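Fluvirucin B1 DH domain from module 1 (Actinomadura vulgaris, PDB 6OBV) probably catalyses dehydration of a beta-hydroxyacyl intermediate to an alpha,beta-unsaturated thioester during assembly of the polyketide fluvirucin B1. Local coordinates at residues 96-101 and 149-154; 105-110 and 144-149; 203-208 and 266-271; 248-253 and 294-299. One frame throughout, in Å; residues are numbered along the deposited sequence.

Interaction 1: 96-101 and 149-154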
loop_
_atom_site.group_PDB
_atom_site.type_symbol
_atom_site.label_atom_id
_atom_site.label_comp_id
_atom_site.label_asym_id
_atom_site.label_seq_id
_atom_site.Cartn_x
_atom_site.Cartn_y
_atom_site.Cartn_z
ATOM N N PRO A 96 14.998 -9.562 -9.770
ATOM C CA PRO A 96 14.961 -10.715 -8.856
ATOM C C PRO A 96 16.198 -10.895 -7.992
ATOM O O PRO A 96 16.093 -11.576 -6.964
ATOM C CB PRO A 96 14.779 -11.910 -9.808
ATOM C CG PRO A 96 15.413 -11.446 -11.095
ATOM C CD PRO A 96 15.107 -9.968 -11.184
ATOM N N VAL A 97 17.340 -10.299 -8.362
ATOM C CA VAL A 97 18.627 -10.583 -7.736
ATOM C C VAL A 97 18.860 -9.648 -6.555
ATOM O O VAL A 97 18.819 -8.419 -6.701
ATOM C CB VAL A 97 19.764 -10.467 -8.763
ATOM C CG1 VAL A 97 21.135 -10.643 -8.087
ATOM C CG2 VAL A 97 19.558 -11.509 -9.870
ATOM N N LEU A 98 19.132 -10.230 -5.389
ATOM C CA LEU A 98 19.439 -9.470 -4.175
ATOM C C LEU A 98 20.928 -9.158 -4.152
ATOM O O LEU A 98 21.743 -9.933 -3.647
ATOM C CB LEU A 98 19.031 -10.260 -2.943
ATOM C CG LEU A 98 19.134 -9.493 -1.633
ATOM C CD1 LEU A 98 18.451 -8.151 -1.782
ATOM C CD2 LEU A 98 18.485 -10.327 -0.526
ATOM N N GLU A 99 21.296 -8.007 -4.722
ATOM C CA GLU A 99 22.707 -7.650 -4.818
ATOM C C GLU A 99 23.335 -7.491 -3.435
ATOM O O GLU A 99 24.466 -7.915 -3.200
ATOM C CB GLU A 99 22.840 -6.367 -5.638
ATOM C CG GLU A 99 24.200 -5.701 -5.636
ATOM C CD GLU A 99 24.200 -4.441 -6.491
ATOM O OE1 GLU A 99 24.196 -4.564 -7.732
ATOM O OE2 GLU A 99 24.183 -3.327 -5.931
ATOM N N GLU A 100 22.603 -6.912 -2.501
ATOM C CA GLU A 100 23.123 -6.646 -1.169
ATOM C C GLU A 100 21.933 -6.520 -0.224
ATOM O O GLU A 100 20.902 -5.961 -0.601
ATOM C CB GLU A 100 23.979 -5.371 -1.176
ATOM C CG GLU A 100 24.835 -5.150 0.050
ATOM C CD GLU A 100 24.064 -4.487 1.172
ATOM O OE1 GLU A 100 24.372 -4.763 2.357
ATOM O OE2 GLU A 100 23.141 -3.698 0.860
ATOM N N LEU A 101 22.057 -7.069 0.986
ATOM C CA LEU A 101 21.093 -6.777 2.051
ATOM C C LEU A 101 21.820 -6.787 3.395
ATOM O O LEU A 101 22.551 -7.736 3.701
ATOM C CB LEU A 101 19.944 -7.789 2.053
ATOM C CG LEU A 101 18.710 -7.586 2.941
ATOM C CD1 LEU A 101 17.708 -6.645 2.287
ATOM C CD2 LEU A 101 18.025 -8.908 3.202
ATOM N N GLY A 149 18.730 -2.843 1.425
ATOM C CA GLY A 149 19.741 -3.227 0.461
ATOM C C GLY A 149 19.438 -2.819 -0.958
ATOM O O GLY A 149 18.855 -1.755 -1.188
ATOM N N THR A 150 19.831 -3.663 -1.919
ATOM C CA THR A 150 19.748 -3.327 -3.332
ATOM C C THR A 150 19.408 -4.562 -4.150
ATOM O O THR A 150 20.028 -5.623 -3.991
ATOM C CB THR A 150 21.064 -2.720 -3.821
ATOM O OG1 THR A 150 21.290 -1.486 -3.137
ATOM C CG2 THR A 150 21.002 -2.457 -5.308
ATOM N N LEU A 151 18.415 -4.409 -5.015
ATOM C CA LEU A 151 18.043 -5.401 -6.008
ATOM C C LEU A 151 18.584 -4.993 -7.370
ATOM O O LEU A 151 18.681 -3.804 -7.683
ATOM C CB LEU A 151 16.524 -5.547 -6.076
ATOM C CG LEU A 151 15.873 -6.004 -4.770
ATOM C CD1 LEU A 151 14.421 -5.486 -4.631
ATOM C CD2 LEU A 151 15.933 -7.531 -4.680
ATOM N N THR A 152 18.943 -5.994 -8.175
ATOM C CA THR A 152 19.401 -5.789 -9.542
ATOM C C THR A 152 18.756 -6.852 -10.420
ATOM O O THR A 152 18.187 -7.828 -9.928
ATOM C CB THR A 152 20.944 -5.831 -9.649
ATOM O OG1 THR A 152 21.347 -5.540 -10.992
ATOM C CG2 THR A 152 21.504 -7.201 -9.271
ATOM N N ALA A 153 18.804 -6.638 -11.732
ATOM C CA ALA A 153 18.409 -7.687 -12.661
ATOM C C ALA A 153 19.594 -8.514 -13.131
ATOM O O ALA A 153 19.391 -9.574 -13.735
ATOM C CB ALA A 153 17.687 -7.090 -13.865
ATOM N N THR A 154 20.817 -8.062 -12.857
ATOM C CA THR A 154 22.017 -8.763 -13.294
ATOM C C THR A 154 22.123 -10.116 -12.598
ATOM O O THR A 154 22.171 -10.191 -11.365
ATOM C CB THR A 154 23.262 -7.923 -13.008
ATOM O OG1 THR A 154 22.965 -6.535 -13.199
ATOM C CG2 THR A 154 24.383 -8.316 -13.953
#

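Interaction 2: 105-110 and 144-149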
loop_
_atom_site.group_PDB
_atom_site.type_symbol
_atom_site.label_atom_id
_atom_site.label_comp_id
_atom_site.label_asym_id
_atom_site.label_seq_id
_atom_site.Cartn_x
_atom_site.Cartn_y
_atom_site.Cartn_z
ATOM N N ALA A 105 18.207 -4.055 12.384
ATOM C CA ALA A 105 17.639 -4.192 13.712
ATOM C C ALA A 105 16.949 -5.546 13.791
ATOM O O ALA A 105 16.138 -5.887 12.910
ATOM C CB ALA A 105 16.641 -3.055 14.044
ATOM N N PRO A 106 17.247 -6.347 14.804
ATOM C CA PRO A 106 16.510 -7.595 14.983
ATOM C C PRO A 106 15.022 -7.312 15.130
ATOM O O PRO A 106 14.613 -6.240 15.590
ATOM C CB PRO A 106 17.114 -8.185 16.261
ATOM C CG PRO A 106 17.938 -7.079 16.860
ATOM C CD PRO A 106 18.350 -6.195 15.762
ATOM N N LEU A 107 14.218 -8.273 14.675
ATOM C CA LEU A 107 12.762 -8.248 14.795
ATOM C C LEU A 107 12.383 -9.314 15.811
ATOM O O LEU A 107 12.481 -10.514 15.522
ATOM C CB LEU A 107 12.088 -8.513 13.447
ATOM C CG LEU A 107 10.591 -8.844 13.480
ATOM C CD1 LEU A 107 9.762 -7.767 14.230
ATOM C CD2 LEU A 107 10.068 -9.056 12.073
ATOM N N VAL A 108 12.005 -8.874 17.013
ATOM C CA VAL A 108 11.522 -9.764 18.060
ATOM C C VAL A 108 10.044 -10.038 17.818
ATOM O O VAL A 108 9.260 -9.109 17.573
ATOM C CB VAL A 108 11.740 -9.136 19.450
ATOM C CG1 VAL A 108 10.923 -9.850 20.496
ATOM C CG2 VAL A 108 13.207 -9.148 19.841
ATOM N N ILE A 109 9.653 -11.308 17.896
ATOM C CA ILE A 109 8.248 -11.700 17.842
ATOM C C ILE A 109 7.769 -11.924 19.262
ATOM O O ILE A 109 8.214 -12.865 19.926
ATOM C CB ILE A 109 8.030 -12.980 17.019
ATOM C CG1 ILE A 109 8.759 -12.931 15.673
ATOM C CG2 ILE A 109 6.527 -13.214 16.876
ATOM C CD1 ILE A 109 8.146 -12.000 14.656
ATOM N N GLU A 110 6.833 -11.102 19.724
ATOM C CA GLU A 110 6.377 -11.164 21.109
ATOM C C GLU A 110 5.139 -12.055 21.192
ATOM O O GLU A 110 4.017 -11.603 20.950
ATOM C CB GLU A 110 6.097 -9.762 21.639
ATOM C CG GLU A 110 6.154 -9.661 23.157
ATOM C CD GLU A 110 7.458 -10.209 23.737
ATOM O OE1 GLU A 110 8.543 -9.702 23.362
ATOM O OE2 GLU A 110 7.390 -11.143 24.574
ATOM N N THR A 144 9.767 -0.021 12.424
ATOM C CA THR A 144 11.209 -0.164 12.567
ATOM C C THR A 144 11.741 -0.752 11.275
ATOM O O THR A 144 11.177 -1.723 10.757
ATOM C CB THR A 144 11.560 -1.072 13.746
ATOM O OG1 THR A 144 11.040 -0.495 14.943
ATOM C CG2 THR A 144 13.088 -1.259 13.885
ATOM N N ARG A 145 12.811 -0.160 10.749
ATOM C CA ARG A 145 13.490 -0.733 9.602
ATOM C C ARG A 145 14.417 -1.860 10.049
ATOM O O ARG A 145 15.264 -1.670 10.919
ATOM C CB ARG A 145 14.276 0.341 8.847
ATOM C CG ARG A 145 14.570 -0.076 7.408
ATOM C CD ARG A 145 15.266 1.002 6.621
ATOM N NE ARG A 145 16.573 1.337 7.167
ATOM C CZ ARG A 145 17.445 2.133 6.557
ATOM N NH1 ARG A 145 17.146 2.673 5.379
ATOM N NH2 ARG A 145 18.614 2.389 7.122
ATOM N N HIS A 146 14.240 -3.043 9.462
ATOM C CA HIS A 146 15.012 -4.214 9.856
ATOM C C HIS A 146 16.047 -4.635 8.829
ATOM O O HIS A 146 16.961 -5.392 9.167
ATOM C CB HIS A 146 14.066 -5.398 10.132
ATOM C CG HIS A 146 13.181 -5.188 11.329
ATOM N ND1 HIS A 146 13.659 -5.237 12.617
ATOM C CD2 HIS A 146 11.859 -4.903 11.429
ATOM C CE1 HIS A 146 12.670 -5.003 13.462
ATOM N NE2 HIS A 146 11.567 -4.795 12.762
ATOM N N ALA A 147 15.934 -4.166 7.593
ATOM C CA ALA A 147 16.759 -4.670 6.505
ATOM C C ALA A 147 16.732 -3.630 5.401
ATOM O O ALA A 147 15.690 -3.021 5.138
ATOM C CB ALA A 147 16.241 -6.019 5.984
ATOM N N ALA A 148 17.880 -3.404 4.783
ATOM C CA ALA A 148 17.960 -2.463 3.678
ATOM C C ALA A 148 19.005 -2.977 2.715
ATOM O O ALA A 148 20.042 -3.499 3.140
ATOM C CB ALA A 148 18.335 -1.054 4.147
ATOM N N GLY A 149 18.730 -2.843 1.425
ATOM C CA GLY A 149 19.741 -3.227 0.461
ATOM C C GLY A 149 19.438 -2.819 -0.958
ATOM O O GLY A 149 18.855 -1.755 -1.188
HETATM O O HOH W 1 17.329 -7.462 11.064
#

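Interaction 3: 203-208 and 266-271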
loop_
_atom_site.group_PDB
_atom_site.type_symbol
_atom_site.label_atom_id
_atom_site.label_comp_id
_atom_site.label_asym_id
_atom_site.label_seq_id
_atom_site.Cartn_x
_atom_site.Cartn_y
_atom_site.Cartn_z
ATOM N N GLY A 203 38.637 -30.288 3.352
ATOM C CA GLY A 203 39.402 -29.068 3.560
ATOM C C GLY A 203 38.602 -28.099 4.408
ATOM O O GLY A 203 37.969 -28.484 5.398
ATOM N N ASN A 204 38.581 -26.830 4.009
ATOM C CA ASN A 204 37.761 -25.848 4.713
ATOM C C ASN A 204 36.361 -25.678 4.102
ATOM O O ASN A 204 35.722 -24.642 4.328
ATOM C CB ASN A 204 38.481 -24.498 4.780
ATOM C CG ASN A 204 38.826 -23.941 3.405
ATOM O OD1 ASN A 204 38.250 -24.339 2.383
ATOM N ND2 ASN A 204 39.776 -23.008 3.374
ATOM N N GLU A 205 35.868 -26.673 3.358
ATOM C CA GLU A 205 34.529 -26.663 2.778
ATOM C C GLU A 205 33.625 -27.660 3.496
ATOM O O GLU A 205 34.075 -28.709 3.962
ATOM C CB GLU A 205 34.563 -27.020 1.285
ATOM C CG GLU A 205 35.562 -26.209 0.487
ATOM C CD GLU A 205 35.762 -26.729 -0.924
ATOM O OE1 GLU A 205 35.508 -27.923 -1.182
ATOM O OE2 GLU A 205 36.180 -25.932 -1.784
ATOM N N VAL A 206 32.340 -27.340 3.540
ATOM C CA VAL A 206 31.321 -28.194 4.137
ATOM C C VAL A 206 30.250 -28.494 3.098
ATOM O O VAL A 206 29.859 -27.622 2.312
ATOM C CB VAL A 206 30.674 -27.546 5.377
ATOM C CG1 VAL A 206 29.743 -28.535 6.081
ATOM C CG2 VAL A 206 31.731 -27.060 6.318
ATOM N N PHE A 207 29.752 -29.720 3.131
ATOM C CA PHE A 207 28.624 -30.148 2.333
ATOM C C PHE A 207 27.538 -30.637 3.280
ATOM O O PHE A 207 27.832 -31.290 4.287
ATOM C CB PHE A 207 29.049 -31.244 1.379
ATOM C CG PHE A 207 30.161 -30.845 0.475
ATOM C CD1 PHE A 207 29.899 -30.154 -0.710
ATOM C CD2 PHE A 207 31.477 -31.157 0.790
ATOM C CE1 PHE A 207 30.935 -29.758 -1.553
ATOM C CE2 PHE A 207 32.522 -30.774 -0.055
ATOM C CZ PHE A 207 32.249 -30.075 -1.229
ATOM N N ALA A 208 26.288 -30.320 2.966
ATOM C CA ALA A 208 25.189 -30.624 3.870
ATOM C C ALA A 208 23.976 -31.054 3.070
ATOM O O ALA A 208 23.802 -30.684 1.905
ATOM C CB ALA A 208 24.819 -29.419 4.749
ATOM N N ARG A 266 20.663 -29.662 -1.057
ATOM C CA ARG A 266 22.072 -29.841 -0.766
ATOM C C ARG A 266 22.731 -28.473 -0.632
ATOM O O ARG A 266 22.297 -27.494 -1.245
ATOM C CB ARG A 266 22.752 -30.639 -1.863
ATOM C CG ARG A 266 22.122 -31.993 -2.163
ATOM C CD ARG A 266 22.615 -32.449 -3.521
ATOM N NE ARG A 266 22.219 -33.807 -3.838
ATOM C CZ ARG A 266 22.636 -34.460 -4.916
ATOM N NH1 ARG A 266 23.466 -33.869 -5.765
ATOM N NH2 ARG A 266 22.231 -35.702 -5.136
ATOM N N VAL A 267 23.779 -28.408 0.184
ATOM C CA VAL A 267 24.443 -27.152 0.509
ATOM C C VAL A 267 25.941 -27.317 0.329
ATOM O O VAL A 267 26.517 -28.335 0.725
ATOM C CB VAL A 267 24.112 -26.698 1.943
ATOM C CG1 VAL A 267 24.741 -25.333 2.232
ATOM C CG2 VAL A 267 22.612 -26.638 2.126
ATOM N N HIS A 268 26.570 -26.325 -0.288
ATOM C CA HIS A 268 28.019 -26.281 -0.471
ATOM C C HIS A 268 28.506 -24.941 0.082
ATOM O O HIS A 268 28.321 -23.899 -0.553
ATOM C CB HIS A 268 28.368 -26.453 -1.947
ATOM C CG HIS A 268 29.836 -26.396 -2.246
ATOM N ND1 HIS A 268 30.806 -26.667 -1.304
ATOM C CD2 HIS A 268 30.498 -26.106 -3.391
ATOM C CE1 HIS A 268 31.999 -26.533 -1.852
ATOM N NE2 HIS A 268 31.840 -26.191 -3.118
ATOM N N ALA A 269 29.115 -24.949 1.268
ATOM C CA ALA A 269 29.616 -23.722 1.882
ATOM C C ALA A 269 31.134 -23.725 1.927
ATOM O O ALA A 269 31.763 -24.752 2.210
ATOM C CB ALA A 269 29.078 -23.524 3.291
ATOM N N GLN A 270 31.718 -22.567 1.659
ATOM C CA GLN A 270 33.160 -22.407 1.760
ATOM C C GLN A 270 33.429 -20.962 2.138
ATOM O O GLN A 270 32.602 -20.089 1.871
ATOM C CB GLN A 270 33.858 -22.770 0.441
ATOM C CG GLN A 270 33.196 -22.159 -0.755
ATOM C CD GLN A 270 33.506 -22.909 -2.026
ATOM O OE1 GLN A 270 34.603 -23.439 -2.193
ATOM N NE2 GLN A 270 32.539 -22.958 -2.933
ATOM N N PRO A 271 34.572 -20.679 2.755
ATOM C CA PRO A 271 34.875 -19.279 3.059
ATOM C C PRO A 271 35.191 -18.519 1.781
ATOM O O PRO A 271 35.569 -19.091 0.753
ATOM C CB PRO A 271 36.100 -19.356 3.980
ATOM C CG PRO A 271 36.566 -20.813 3.958
ATOM C CD PRO A 271 35.756 -21.538 2.915
#

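Interaction 4: 248-253 and 294-299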
loop_
_atom_site.group_PDB
_atom_site.type_symbol
_atom_site.label_atom_id
_atom_site.label_comp_id
_atom_site.label_asym_id
_atom_site.label_seq_id
_atom_site.Cartn_x
_atom_site.Cartn_y
_atom_site.Cartn_z
ATOM N N LEU A 248 24.665 -14.270 14.297
ATOM C CA LEU A 248 23.521 -14.271 13.394
ATOM C C LEU A 248 23.902 -13.637 12.062
ATOM O O LEU A 248 24.780 -12.772 12.018
ATOM C CB LEU A 248 22.332 -13.499 13.983
ATOM C CG LEU A 248 21.815 -13.955 15.348
ATOM C CD1 LEU A 248 20.727 -13.000 15.833
ATOM C CD2 LEU A 248 21.302 -15.375 15.258
ATOM N N PRO A 249 23.262 -14.051 10.968
ATOM C CA PRO A 249 23.491 -13.392 9.672
ATOM C C PRO A 249 23.349 -11.882 9.779
ATOM O O PRO A 249 22.505 -11.363 10.511
ATOM C CB PRO A 249 22.400 -13.986 8.773
ATOM C CG PRO A 249 22.071 -15.309 9.391
ATOM C CD PRO A 249 22.288 -15.154 10.879
ATOM N N PHE A 250 24.185 -11.172 9.034
ATOM C CA PHE A 250 24.177 -9.723 9.120
ATOM C C PHE A 250 24.162 -9.077 7.735
ATOM O O PHE A 250 23.347 -8.182 7.483
ATOM C CB PHE A 250 25.377 -9.250 9.944
ATOM C CG PHE A 250 25.615 -7.770 9.873
ATOM C CD1 PHE A 250 24.730 -6.883 10.465
ATOM C CD2 PHE A 250 26.734 -7.264 9.221
ATOM C CE1 PHE A 250 24.954 -5.507 10.397
ATOM C CE2 PHE A 250 26.962 -5.901 9.141
ATOM C CZ PHE A 250 26.070 -5.017 9.735
ATOM N N ALA A 251 25.036 -9.513 6.825
ATOM C CA ALA A 251 25.121 -8.910 5.493
ATOM C C ALA A 251 25.143 -9.984 4.420
ATOM O O ALA A 251 25.880 -10.973 4.535
ATOM C CB ALA A 251 26.362 -8.024 5.359
ATOM N N TRP A 252 24.346 -9.779 3.372
ATOM C CA TRP A 252 24.235 -10.707 2.254
ATOM C C TRP A 252 24.679 -10.006 0.979
ATOM O O TRP A 252 24.377 -8.825 0.787
ATOM C CB TRP A 252 22.796 -11.197 2.094
ATOM C CG TRP A 252 22.190 -11.779 3.350
ATOM C CD1 TRP A 252 21.782 -11.098 4.461
ATOM C CD2 TRP A 252 21.911 -13.161 3.600
ATOM N NE1 TRP A 252 21.277 -11.976 5.398
ATOM C CE2 TRP A 252 21.344 -13.248 4.891
ATOM C CE3 TRP A 252 22.088 -14.336 2.858
ATOM C CZ2 TRP A 252 20.946 -14.458 5.451
ATOM C CZ3 TRP A 252 21.699 -15.541 3.422
ATOM C CH2 TRP A 252 21.134 -15.591 4.703
ATOM N N ASN A 253 25.400 -10.723 0.108
ATOM C CA ASN A 253 25.699 -10.215 -1.227
ATOM C C ASN A 253 25.485 -11.298 -2.262
ATOM O O ASN A 253 25.842 -12.457 -2.041
ATOM C CB ASN A 253 27.125 -9.679 -1.343
ATOM C CG ASN A 253 27.391 -8.569 -0.346
ATOM O OD1 ASN A 253 27.444 -8.820 0.865
ATOM N ND2 ASN A 253 27.525 -7.328 -0.839
ATOM N N SER A 294 28.100 -14.055 -0.822
ATOM C CA SER A 294 28.770 -13.755 0.434
ATOM C C SER A 294 27.755 -13.587 1.545
ATOM O O SER A 294 26.767 -12.858 1.389
ATOM C CB SER A 294 29.607 -12.492 0.311
ATOM O OG SER A 294 30.190 -12.183 1.549
ATOM N N LEU A 295 28.017 -14.235 2.676
ATOM C CA LEU A 295 27.234 -14.032 3.889
ATOM C C LEU A 295 28.196 -13.717 5.027
ATOM O O LEU A 295 29.128 -14.485 5.280
ATOM C CB LEU A 295 26.379 -15.262 4.225
ATOM C CG LEU A 295 25.769 -15.248 5.631
ATOM C CD1 LEU A 295 24.801 -14.076 5.802
ATOM C CD2 LEU A 295 25.115 -16.583 5.957
ATOM N N ILE A 296 27.997 -12.571 5.678
ATOM C CA ILE A 296 28.728 -12.215 6.891
ATOM C C ILE A 296 27.786 -12.382 8.072
ATOM O O ILE A 296 26.645 -11.895 8.038
ATOM C CB ILE A 296 29.271 -10.778 6.829
ATOM C CG1 ILE A 296 30.361 -10.662 5.773
ATOM C CG2 ILE A 296 29.787 -10.344 8.217
ATOM C CD1 ILE A 296 30.501 -9.266 5.199
ATOM N N SER A 297 28.244 -13.103 9.092
ATOM C CA SER A 297 27.573 -13.239 10.376
ATOM C C SER A 297 28.247 -12.331 11.405
ATOM O O SER A 297 29.413 -11.960 11.255
ATOM C CB SER A 297 27.617 -14.690 10.853
ATOM O OG SER A 297 26.619 -15.456 10.200
ATOM N N ARG A 298 27.501 -11.955 12.447
ATOM C CA ARG A 298 28.065 -11.094 13.476
ATOM C C ARG A 298 27.772 -11.678 14.851
ATOM O O ARG A 298 26.662 -12.160 15.102
ATOM C CB ARG A 298 27.506 -9.663 13.383
ATOM C CG ARG A 298 25.980 -9.576 13.380
ATOM C CD ARG A 298 25.485 -8.249 13.945
ATOM N NE ARG A 298 25.238 -8.305 15.385
ATOM C CZ ARG A 298 25.719 -7.428 16.265
ATOM N NH1 ARG A 298 26.484 -6.423 15.865
ATOM N NH2 ARG A 298 25.435 -7.554 17.549
ATOM N N PRO A 299 28.748 -11.659 15.753
ATOM C CA PRO A 299 28.520 -12.197 17.099
ATOM C C PRO A 299 27.448 -11.404 17.842
ATOM O O PRO A 299 27.384 -10.174 17.765
ATOM C CB PRO A 299 29.891 -12.061 17.773
ATOM C CG PRO A 299 30.866 -11.822 16.658
ATOM C CD PRO A 299 30.107 -11.125 15.582
HETATM O O HOH W 2 28.090 -10.407 2.798
#

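Interaction 1: 96-101 and 149-154
V97 and T152 tie one end of this contact together with a reciprocal pair of backbone hydrogen bonds, V97 N giving to T152 O over 3.0 Å and T152 N giving back to V97 O over 2.8 Å. The short strands 97-101 and 149-152 run almost exactly antiparallel, at 174°. Further along, T150 N donates to E100 O at 2.9 Å. T150 O serves two neighbours: E100 N reaches it on a lone pair, 3.2 Å away, and E99 N adds a bent, weak bond.

E99 is the acidic side chain that lies along T150. Its CG lies opposite the backbone N (chi1 169°) and the chain beyond is extended, which lays the carboxylate alongside T150, with E99 OE2 3.4 Å from T150 CG2. The charge itself is answered by a salt bridge to R129. E100, by contrast, turns its OE1 to T102.

Apolar contacts occur on both faces of the pairing. V97 and T152 point the same way, with V97 CG1 and T152 CG2 3.7 Å apart. On the other face L98 CD1 meets L151 CD2 at 3.9 Å, and both L98 and L101 also rest on helix 79-92.

A weaker layer consists of CA-H...O contacts, among them G149 CA to E100 O at 3.2 Å.

Two consecutive residues, E99 and E100, facing the single T150 define a classic beta bulge, here set in the antiparallel sheet that, in polyketide synthase dehydratases, wraps a helix in the hotdog manner.

Interaction 2: 105-110 and 144-149
Only at A105 and H146 do the two backbones approach closely, their CA atoms 4.7 Å apart, where the irregular segment 105-110, which follows strand 97-103, passes strand 144-149. The strand kinks at a classic beta bulge, H146 and A147 both facing V134, in an antiparallel sheet of the hotdog type. A water bridges the main chains, donating to A105 O at 2.7 Å and to H146 O at 2.8 Å.

Most of the side-chain contact falls to the imidazole of H146. With CG placed beside its backbone N (chi1 -67°), the ring swings over to the loop, and ND1 donates to A105 O across 2.6 Å in a nearly straight bond of 165°. The acceptor sits in the ring plane, yet the donor stands well above the carbonyl plane of A105. A105 O is thus gripped by both ring and water, while P106 O approaches another part of the ring edge, 3.1 Å from H146 CE1.

The ring is also sandwiched. L107 CB lies over one face, 3.7 Å from the ring centroid, in a CH-pi contact, and T144 CG2 covers the opposite face from within the strand. Edge bond and covered faces should limit rotation of the imidazole. R145, turned away, makes its salt bridge to E104. Beside the ring, A105 CB touches T144 CG2 at 4.0 Å and R145 O at 3.7 Å.

Interaction 3: 203-208 and 266-271
Four backbone hydrogen bonds hold V206 and A208 to A269 and V267. In the straightest, V206 N donates to A269 O at 3.0 Å and 171°, and A269 N returns a bond of 3.0 Å to V206 O. Two residues on, A208 and V267 repeat the exchange, with V267 N to A208 O at 2.9 Å. The carboxylate of E205 has its salt bridge with R202, whereas across the contact it stands at the edge of the H268 ring, the two planes nearly perpendicular.

Between these bonded pairs, F207 faces H268. Their side chains lie side by side and the rings are close to parallel, at 15°, but slid apart with centroids separated by 4.5 Å, and F207 CE1 sits over the rim of one imidazole face.

The ladder belongs to an antiparallel sheet in which strand 205-211 lies between 196-202 and 264-271, part of the second hotdog unit expected of a polyketide synthase dehydratase. On the face carrying V206, A208, V267 and A269, A208 CB touches V267 CB at 4.0 Å, and this apolar layer packs on A236, T237 and L279. Across the sheet F207 leans on W200 and P167.

At the exposed end, the E205 and Q270 side chains lie side by side, E205 CG 3.8 Å from Q270 CB. Beyond them the ring of P271 crosses N204 obliquely, P271 CD 3.4 Å from N204 O.

Interaction 4: 248-253 and 294-299
L295 is the bump, and the hollow it fills lies between the indole face of W252 and P249. L295 CD1 sits 3.7 Å from the centroid of the six-membered ring of W252, over its face and 12° off its normal, in a CH-pi contact. The leucine is able to reach over because its first torsion sets CG trans to N (chi1 167°). The same methyl presses P249 CB at 3.8 Å, wedging between proline and indole, and beyond the indole lie T80 and V83 of helix 79-92.

The other face is shaped by smaller knobs. A251 CB meets I296 CB at 4.3 Å, and N253 CB meets S294 CB at 4.1 Å. F250, pointing toward the partner strand, receives the chain of R298 against its base, R298 CG lying 3.5 Å from F250 CB; the arginine is poorly ordered farther out. I296 CG2 comes loosely to the edge of the F250 ring.

The extra residue here makes a classic beta bulge: F250 and A251 both face I296, and I296 O accepts F250 N at 2.8 Å and A251 N at 3.1 Å. Ordinary bonded pairs, L248 with R298 and N253 with S294, close the two ends of the twisted antiparallel ladder.

The chemistry therefore differs between the faces: the W252 and L295 side is a purely apolar contact set against helix 79-92, while the other side adds polar groups, N253 OD1 and S294 OG, that a water joins.

Overall arrangement
Interactions 1 and 2 share G149 and touch where L101 CD1 packs on A147 CB at 4.0 Å; both are built on strand 144-152. Interaction 1 passes directly into interaction 4 through neighbouring strands 97-103 and 247-257, with L101 O and W252 N 2.7 Å apart in a probable hydrogen bond, so the pairing continues across what is, by analogy with the family, probably the seam between the two hotdog units. Interaction 3 lies farther along the second unit, its centre about 16 Å from that of interaction 4 and about 29 Å from that of interaction 2, across the middle of the chain. In this family the active site forms between the two units.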